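Local coordinates for protein hemolysin BL lytic component L1 (Bacillus cereus, PDB 7NMQ) that probably acts as one component of a multi-part, alpha-helical pore-forming enterotoxin that lyses host cells, at residues A[205-208]-A[209-212]; A[235-239]-A[240-244]; A[302-305]-A[306-309]. All blocks are in the same frame, centred on the assembly; numbering follows the deposited sequence. Where two conformers were deposited one is given.

Contact 1: A[205-208]-A[209-212]; sequences AAIL and VIAA
Ile210 hydrogen-bonds through its amide and packs through its side chain on the turn before it, all within helix 203-216. Four consecutive i to i+4 hydrogen bonds make the polar part of this local contact. The amide of Ile210 gives the straightest of them, to the carbonyl of Ala206 (N to O 2.9 Å, 170° at the hydrogen). Val209 N reaches Ala205 O at 3.0 Å, and Ala211 N and Ala212 N bond to Ile207 O and Leu208 O in the same way.

A second kind of contact is side-chain packing on those carbonyl groups. In Ile210 the CG1 branch stands beside the backbone N, chi1 -68°, which carries it back over the Ala206 carbonyl, with CG1 3.2 Å from Ala206 O. Val209 does likewise on another side of the helix: its CG2 branch, also beside the backbone N, lies 3.4 Å from Ala205 O. The apolar part is a single pair of side chains, CD1 of Ile210 coming 4.3 Å from CD1 of Ile207.

Outside the segments, the two isoleucines touch Phe356 of helix 330-357, and Val209 touches Trp197 of helix 173-200. Beta-branched residues suit these buried faces, where they fill space without a polar group to satisfy, and small alanines suit the partly exposed positions 205, 211 and 212. With these four carbonyl-amide pairs satisfied within the helix and side chains wholly hydrocarbon, the chemistry is consistent with the predicted membrane-spanning character of residues 194-222.

Contact 2: A[235-239]-A[240-244]; sequences SALGA and AGIGL
This is a local contact in which a chain reversal closes on itself around water, at the surface of the loop between strand 225-230 and helix 247-272. A short 3-10 segment leads into a type I beta turn from Leu237 to Ala240. The turn's bond, Ala240 N to Leu237 O, is 3.2 Å long and straight at the hydrogen (164°), but the donor stands above the carbonyl plane, 67° out of it.

The same Leu237 carbonyl also takes a hydrogen bond from a water, whose oxygen is 2.8 Å from Leu237 O. That water accepts from the amides of Ile242 and Leu244, its oxygen being 3.1 Å from Ile242 N, so one molecule ties the turn to the chain that follows. A second water donates to Gly238 O and accepts from Gly241 N, bridging the two backbones. Gly241 and Gly243 both have positive phi, a conformation that glycine adopts easily, and they let the chain curl round the first water.

Leucine and isoleucine side chains close the apolar side. Leu237 CD2 lies 4.0 Å from Ile242 CD1, the two side chains crossing at a slant, and is also near Ala240 CB. Leu244 sends CG anti to its own N, chi1 -169°, laying CD2 over the backbone at Gly238, 3.6 Å from Gly238 N.

Gly243 O is bonded to Thr246 OG1, just before helix 247-272. On the inner side, Leu237 rests on Ala212 and Ile242 on Ala205, Leu208 and Val209 of helix 203-216, while Ile242 and Leu244 touch Trp197 of helix 173-200.

Contact 3: A[302-305]-A[306-309]; sequences LSLT and NIQK
Thr305 O is gripped by two donors: the amide of Lys309, with N 3.0 Å from Thr305 O in an ordinary helical bond, and a water that also donates to Gln308 OE1. The water oxygen lies 3.0 Å from Gln308 OE1, so it links the side-chain amide to the backbone of the turn before. The other end of that amide, NE2, bonds to Ser125 O, which helps fix the rotation of the group.

Within 306-309, Lys309 NZ donates to Asn306 OD1 at 2.6 Å, nearly in line with the side-chain C=O (165°). The lysine chain folds back to do this, bent at chi3 and chi4 (56° and 52°). Asn306 OD1 also receives Gln310 NE2.

The buried face is apolar. Leu304 and Ile307 run side by side, pointing the same way, with CD2 of Leu304 4.1 Å from CD1 of Ile307. Both pack on Thr80 of helix 45-103; Leu304 also meets Ile132 of helix 107-154, and Ile307 meets Ala13 of helix 10-33.

Helix 275-325 is thus amphipathic here: Leu304 and Ile307 supply hydrocarbon to the neighbouring helices, while on its more open sides Lys309 holds Asn306 by a side-chain bond and Gln308 is held by Ser125 O and the water.

In the fold
Along the chain the three contacts come in series. Contacts 1 and 2 are neighbours in space, with centres 10 Å apart: the loop of contact 2 covers helix 203-216 of contact 1, where Leu208 O and Leu237 CD2 approach to 3.6 Å. The two-stranded antiparallel sheet 217-222 and 225-230 joins them in sequence, and both lie in predicted transmembrane regions. Contact 3 stands apart on long helix 275-325, its centre about 21 Å from that of contact 1 and 30 Å from that of contact 2. The arrangement fits a ClyA-like toxin component, in which a hydrophobic region probably destined for membrane packs against a bundle of long helices.

Contact 1: A[205-208]-A[209-212]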
ATOM      1  N   ALA A 205       4.245  -7.259 -13.700  1.00 17.42           N
ATOM      2  CA  ALA A 205       3.843  -8.481 -12.960  1.00 16.91           C
ATOM      3  C   ALA A 205       3.120  -8.072 -11.680  1.00 15.98           C
ATOM      4  O   ALA A 205       2.078  -8.659 -11.390  1.00 17.92           O
ATOM      5  CB  ALA A 205       5.025  -9.362 -12.656  1.00 18.75           C
ATOM      6  N   ALA A 206       3.663  -7.097 -10.951  1.00 15.54           N
ATOM      7  CA  ALA A 206       3.103  -6.623  -9.685  1.00 15.96           C
ATOM      8  C   ALA A 206       1.634  -6.241  -9.914  1.00 14.91           C
ATOM      9  O   ALA A 206       0.795  -6.646  -9.078  1.00 15.36           O
ATOM     10  CB  ALA A 206       3.898  -5.500  -9.092  1.00 16.77           C
ATOM     11  N   ILE A 207       1.323  -5.508 -10.986  1.00 13.87           N
ATOM     12  CA  ILE A 207      -0.068  -5.025 -11.205  1.00 14.71           C
ATOM     13  C   ILE A 207      -0.972  -6.218 -11.486  1.00 14.32           C
ATOM     14  O   ILE A 207      -2.146  -6.177 -11.061  1.00 15.48           O
ATOM     15  CB  ILE A 207      -0.087  -3.965 -12.315  1.00 16.79           C
ATOM     16  CG1 ILE A 207       0.645  -2.689 -11.901  1.00 19.23           C
ATOM     17  CG2 ILE A 207      -1.471  -3.724 -12.855  1.00 18.60           C
ATOM     18  CD1 ILE A 207       0.285  -2.087 -10.622  1.00 23.52           C
ATOM     19  N   LEU A 208      -0.495  -7.211 -12.230  1.00 14.92           N
ATOM     20  CA  LEU A 208      -1.347  -8.392 -12.519  1.00 14.40           C
ATOM     21  C   LEU A 208      -1.663  -9.131 -11.214  1.00 13.67           C
ATOM     22  O   LEU A 208      -2.823  -9.576 -11.027  1.00 13.81           O
ATOM     23  CB  LEU A 208      -0.644  -9.327 -13.486  1.00 15.03           C
ATOM     24  CG  LEU A 208      -0.550  -8.811 -14.921  1.00 16.78           C
ATOM     25  CD1 LEU A 208       0.415  -9.642 -15.753  1.00 18.69           C
ATOM     26  CD2 LEU A 208      -1.908  -8.788 -15.569  1.00 18.82           C
ATOM     27  N   VAL A 209      -0.682  -9.232 -10.322  1.00 12.73           N
ATOM     28  CA  VAL A 209      -0.873  -9.959  -9.035  1.00 13.10           C
ATOM     29  C   VAL A 209      -1.826  -9.147  -8.166  1.00 13.30           C
ATOM     30  O   VAL A 209      -2.792  -9.724  -7.602  1.00 13.97           O
ATOM     31  CB  VAL A 209       0.441 -10.256  -8.324  1.00 13.59           C
ATOM     32  CG1 VAL A 209       0.171 -10.833  -6.947  1.00 14.85           C
ATOM     33  CG2 VAL A 209       1.353 -11.132  -9.183  1.00 14.54           C
ATOM     34  N   ILE A 210      -1.601  -7.846  -8.057  1.00 12.96           N
ATOM     35  CA  ILE A 210      -2.514  -6.981  -7.267  1.00 12.84           C
ATOM     36  C   ILE A 210      -3.949  -7.130  -7.771  1.00 13.59           C
ATOM     37  O   ILE A 210      -4.868  -7.214  -6.938  1.00 14.14           O
ATOM     38  CB  ILE A 210      -2.044  -5.527  -7.311  1.00 13.99           C
ATOM     39  CG1 ILE A 210      -0.726  -5.372  -6.557  1.00 14.82           C
ATOM     40  CG2 ILE A 210      -3.158  -4.612  -6.796  1.00 14.33           C
ATOM     41  CD1 ILE A 210      -0.008  -4.058  -6.833  1.00 16.17           C
ATOM     42  N   ALA A 211      -4.174  -7.101  -9.070  1.00 14.47           N
ATOM     43  CA  ALA A 211      -5.553  -7.175  -9.613  1.00 14.35           C
ATOM     44  C   ALA A 211      -6.138  -8.544  -9.275  1.00 13.92           C
ATOM     45  O   ALA A 211      -7.320  -8.607  -8.881  1.00 15.68           O
ATOM     46  CB  ALA A 211      -5.586  -6.940 -11.092  1.00 16.37           C
ATOM     47  N   ALA A 212      -5.364  -9.598  -9.436  1.00 13.21           N
ATOM     48  CA  ALA A 212      -5.870 -10.980  -9.176  1.00 13.54           C
ATOM     49  C   ALA A 212      -6.238 -11.135  -7.711  1.00 13.23           C
ATOM     50  O   ALA A 212      -7.302 -11.675  -7.406  1.00 13.87           O
ATOM     51  CB  ALA A 212      -4.814 -11.984  -9.565  1.00 13.16           C
TER

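Contact 2: A[235-239]-A[240-244]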
ATOM      1  N   SER A 235      -4.513 -18.673  -8.496  1.00 16.73           N
ATOM      2  CA  SER A 235      -4.953 -19.467  -9.689  1.00 19.97           C
ATOM      3  C   SER A 235      -5.081 -18.644 -10.970  1.00 17.42           C
ATOM      4  O   SER A 235      -4.713 -19.151 -12.069  1.00 20.24           O
ATOM      5  CB  SER A 235      -6.319 -20.114  -9.450  1.00 21.97           C
ATOM      6  OG  SER A 235      -6.180 -21.121  -8.511  1.00 28.37           O
ATOM      7  N   ALA A 236      -5.646 -17.448 -10.898  1.00 16.96           N
ATOM      8  CA  ALA A 236      -6.014 -16.660 -12.092  1.00 18.76           C
ATOM      9  C   ALA A 236      -4.780 -16.225 -12.860  1.00 17.65           C
ATOM     10  O   ALA A 236      -4.953 -15.688 -13.958  1.00 18.92           O
ATOM     11  CB  ALA A 236      -6.865 -15.464 -11.730  1.00 21.01           C
ATOM     12  N   LEU A 237      -3.600 -16.363 -12.265  1.00 15.67           N
ATOM     13  CA  LEU A 237      -2.343 -15.915 -12.898  1.00 15.55           C
ATOM     14  C   LEU A 237      -1.677 -17.032 -13.711  1.00 16.04           C
ATOM     15  O   LEU A 237      -0.576 -16.828 -14.181  1.00 16.15           O
ATOM     16  CB  LEU A 237      -1.403 -15.397 -11.812  1.00 14.86           C
ATOM     17  CG  LEU A 237      -1.942 -14.182 -11.066  1.00 16.07           C
ATOM     18  CD1 LEU A 237      -1.204 -13.992  -9.753  1.00 18.64           C
ATOM     19  CD2 LEU A 237      -1.872 -12.947 -11.941  1.00 17.25           C
ATOM     20  N   GLY A 238      -2.266 -18.211 -13.806  1.00 16.65           N
ATOM     21  CA  GLY A 238      -1.617 -19.359 -14.484  1.00 16.92           C
ATOM     22  C   GLY A 238      -1.222 -19.099 -15.931  1.00 18.04           C
ATOM     23  O   GLY A 238      -0.233 -19.709 -16.365  1.00 20.60           O
ATOM     24  N   ALA A 239      -1.945 -18.259 -16.677  1.00 17.54           N
ATOM     25  CA  ALA A 239      -1.614 -17.949 -18.089  1.00 18.63           C
ATOM     26  C   ALA A 239      -1.078 -16.523 -18.254  1.00 18.69           C
ATOM     27  O   ALA A 239      -1.019 -16.055 -19.414  1.00 22.86           O
ATOM     28  CB  ALA A 239      -2.816 -18.132 -18.963  1.00 20.61           C
ATOM     29  N   ALA A 240      -0.729 -15.837 -17.168  1.00 18.18           N
ATOM     30  CA  ALA A 240      -0.430 -14.389 -17.182  1.00 19.74           C
ATOM     31  C   ALA A 240       0.988 -14.114 -17.696  1.00 19.93           C
ATOM     32  O   ALA A 240       1.313 -12.917 -17.834  1.00 21.98           O
ATOM     33  CB  ALA A 240      -0.589 -13.837 -15.799  1.00 19.85           C
ATOM     34  N   GLY A 241       1.815 -15.142 -17.902  1.00 19.49           N
ATOM     35  CA  GLY A 241       3.184 -14.985 -18.428  1.00 20.24           C
ATOM     36  C   GLY A 241       4.127 -14.377 -17.406  1.00 20.02           C
ATOM     37  O   GLY A 241       5.120 -13.769 -17.826  1.00 23.39           O
ATOM     38  N   ILE A 242       3.855 -14.571 -16.110  1.00 17.83           N
ATOM     39  CA  ILE A 242       4.700 -14.009 -15.013  1.00 17.74           C
ATOM     40  C   ILE A 242       5.359 -15.144 -14.225  1.00 17.12           C
ATOM     41  O   ILE A 242       5.908 -14.875 -13.153  1.00 18.86           O
ATOM     42  CB  ILE A 242       3.903 -13.069 -14.092  1.00 18.96           C
ATOM     43  CG1 ILE A 242       2.778 -13.783 -13.348  1.00 19.51           C
ATOM     44  CG2 ILE A 242       3.403 -11.875 -14.874  1.00 22.34           C
ATOM     45  CD1 ILE A 242       2.155 -12.947 -12.279  1.00 19.14           C
ATOM     46  N   GLY A 243       5.382 -16.365 -14.742  1.00 16.90           N
ATOM     47  CA  GLY A 243       6.142 -17.446 -14.085  1.00 17.15           C
ATOM     48  C   GLY A 243       5.448 -18.067 -12.885  1.00 16.11           C
ATOM     49  O   GLY A 243       6.144 -18.575 -12.000  1.00 16.98           O
ATOM     50  N   LEU A 244       4.125 -18.146 -12.876  1.00 15.81           N
ATOM     51  CA  LEU A 244       3.437 -18.783 -11.729  1.00 16.65           C
ATOM     52  C   LEU A 244       3.918 -20.228 -11.610  1.00 15.47           C
ATOM     53  O   LEU A 244       3.904 -20.789 -10.532  1.00 16.79           O
ATOM     54  CB  LEU A 244       1.926 -18.744 -11.907  1.00 17.96           C
ATOM     55  CG  LEU A 244       1.160 -19.130 -10.644  1.00 18.50           C
ATOM     56  CD1 LEU A 244       1.360 -18.101  -9.544  1.00 18.44           C
ATOM     57  CD2 LEU A 244      -0.320 -19.285 -10.958  1.00 18.84           C
TER
HETATM   58  O   HOH W   1       2.155 -16.927 -14.949  1.00 17.76           O
HETATM   59  O   HOH W   2       1.849 -18.165 -17.525  1.00 27.25           O

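Contact 3: A[302-305]-A[306-309]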
ATOM      1  N   LEU A 302       7.607   5.839   3.128  1.00 12.59           N
ATOM      2  CA  LEU A 302       8.975   5.590   2.598  1.00 13.99           C
ATOM      3  C   LEU A 302       8.921   5.528   1.078  1.00 13.96           C
ATOM      4  O   LEU A 302       9.773   6.110   0.401  1.00 14.79           O
ATOM      5  CB  LEU A 302       9.544   4.276   3.124  1.00 17.64           C
ATOM      6  CG  LEU A 302      10.039   4.286   4.545  1.00 20.54           C
ATOM      7  CD1 LEU A 302      10.564   2.905   4.893  1.00 24.95           C
ATOM      8  CD2 LEU A 302      11.097   5.325   4.769  1.00 24.57           C
ATOM      9  N   SER A 303       7.928   4.863   0.508  0.50 13.83           N
ATOM     10  CA  SER A 303       7.845   4.673  -0.960  0.50 14.53           C
ATOM     11  C   SER A 303       7.498   5.998  -1.652  0.50 13.92           C
ATOM     12  O   SER A 303       7.979   6.243  -2.788  0.50 14.99           O
ATOM     13  CB  SER A 303       6.905   3.575  -1.312  0.50 15.00           C
ATOM     14  OG  SER A 303       7.423   2.347  -0.852  0.50 15.50           O
ATOM     15  N   LEU A 304       6.700   6.848  -1.026  1.00 13.56           N
ATOM     16  CA  LEU A 304       6.412   8.175  -1.610  1.00 14.00           C
ATOM     17  C   LEU A 304       7.633   9.077  -1.478  1.00 13.97           C
ATOM     18  O   LEU A 304       7.829   9.915  -2.358  1.00 13.51           O
ATOM     19  CB  LEU A 304       5.199   8.754  -0.901  1.00 15.21           C
ATOM     20  CG  LEU A 304       3.882   8.164  -1.336  1.00 19.82           C
ATOM     21  CD1 LEU A 304       2.814   8.690  -0.442  1.00 24.62           C
ATOM     22  CD2 LEU A 304       3.570   8.487  -2.750  1.00 21.14           C
ATOM     23  N   THR A 305       8.385   8.963  -0.395  1.00 14.15           N
ATOM     24  CA  THR A 305       9.654   9.715  -0.232  1.00 15.44           C
ATOM     25  C   THR A 305      10.583   9.330  -1.380  1.00 15.34           C
ATOM     26  O   THR A 305      11.237  10.227  -1.950  1.00 16.68           O
ATOM     27  CB  THR A 305      10.249   9.464   1.154  1.00 17.39           C
ATOM     28  OG1 THR A 305       9.334   9.985   2.124  1.00 17.94           O
ATOM     29  CG2 THR A 305      11.589  10.134   1.346  1.00 19.31           C
ATOM     30  N   ASN A 306      10.584   8.075  -1.776  1.00 15.26           N
ATOM     31  CA  ASN A 306      11.444   7.619  -2.894  1.00 15.32           C
ATOM     32  C   ASN A 306      10.929   8.251  -4.191  1.00 14.95           C
ATOM     33  O   ASN A 306      11.737   8.733  -4.982  1.00 16.29           O
ATOM     34  CB  ASN A 306      11.492   6.104  -3.000  1.00 17.23           C
ATOM     35  CG  ASN A 306      12.510   5.654  -4.014  1.00 23.52           C
ATOM     36  OD1 ASN A 306      13.652   6.127  -4.019  1.00 33.22           O
ATOM     37  ND2 ASN A 306      12.084   4.811  -4.927  1.00 31.16           N
ATOM     38  N   ILE A 307       9.616   8.309  -4.389  1.00 14.67           N
ATOM     39  CA  ILE A 307       9.024   8.958  -5.591  1.00 13.44           C
ATOM     40  C   ILE A 307       9.456  10.419  -5.603  1.00 13.32           C
ATOM     41  O   ILE A 307       9.876  10.927  -6.667  1.00 13.75           O
ATOM     42  CB  ILE A 307       7.497   8.806  -5.661  1.00 13.03           C
ATOM     43  CG1 ILE A 307       7.152   7.333  -5.922  1.00 14.92           C
ATOM     44  CG2 ILE A 307       6.848   9.733  -6.678  1.00 12.97           C
ATOM     45  CD1 ILE A 307       5.676   7.010  -5.920  1.00 16.23           C
ATOM     46  N   GLN A 308       9.382  11.097  -4.462  1.00 13.35           N
ATOM     47  CA  GLN A 308       9.816  12.510  -4.391  1.00 14.21           C
ATOM     48  C   GLN A 308      11.296  12.637  -4.797  1.00 13.96           C
ATOM     49  O   GLN A 308      11.617  13.541  -5.602  1.00 14.28           O
ATOM     50  CB  GLN A 308       9.598  13.047  -2.987  1.00 15.65           C
ATOM     51  CG  GLN A 308      10.152  14.455  -2.903  1.00 19.14           C
ATOM     52  CD  GLN A 308       9.641  15.124  -1.684  1.00 20.42           C
ATOM     53  OE1 GLN A 308       9.969  14.723  -0.581  1.00 23.20           O
ATOM     54  NE2 GLN A 308       8.796  16.121  -1.905  1.00 26.64           N
ATOM     55  N   LYS A 309      12.164  11.787  -4.285  1.00 14.50           N
ATOM     56  CA  LYS A 309      13.599  11.769  -4.629  1.00 15.51           C
ATOM     57  C   LYS A 309      13.756  11.593  -6.143  1.00 15.21           C
ATOM     58  O   LYS A 309      14.610  12.299  -6.731  1.00 17.11           O
ATOM     59  CB  LYS A 309      14.327  10.661  -3.873  1.00 16.79           C
ATOM     60  CG  LYS A 309      15.802  10.484  -4.207  1.00 21.92           C
ATOM     61  CD  LYS A 309      16.543   9.583  -3.225  1.00 27.59           C
ATOM     62  CE  LYS A 309      15.911   8.220  -3.085  1.00 33.80           C
ATOM     63  NZ  LYS A 309      15.711   7.588  -4.407  1.00 43.87           N
TER
HETATM   64  O   HOH W   3      12.301  12.815  -0.973  1.00 32.53           O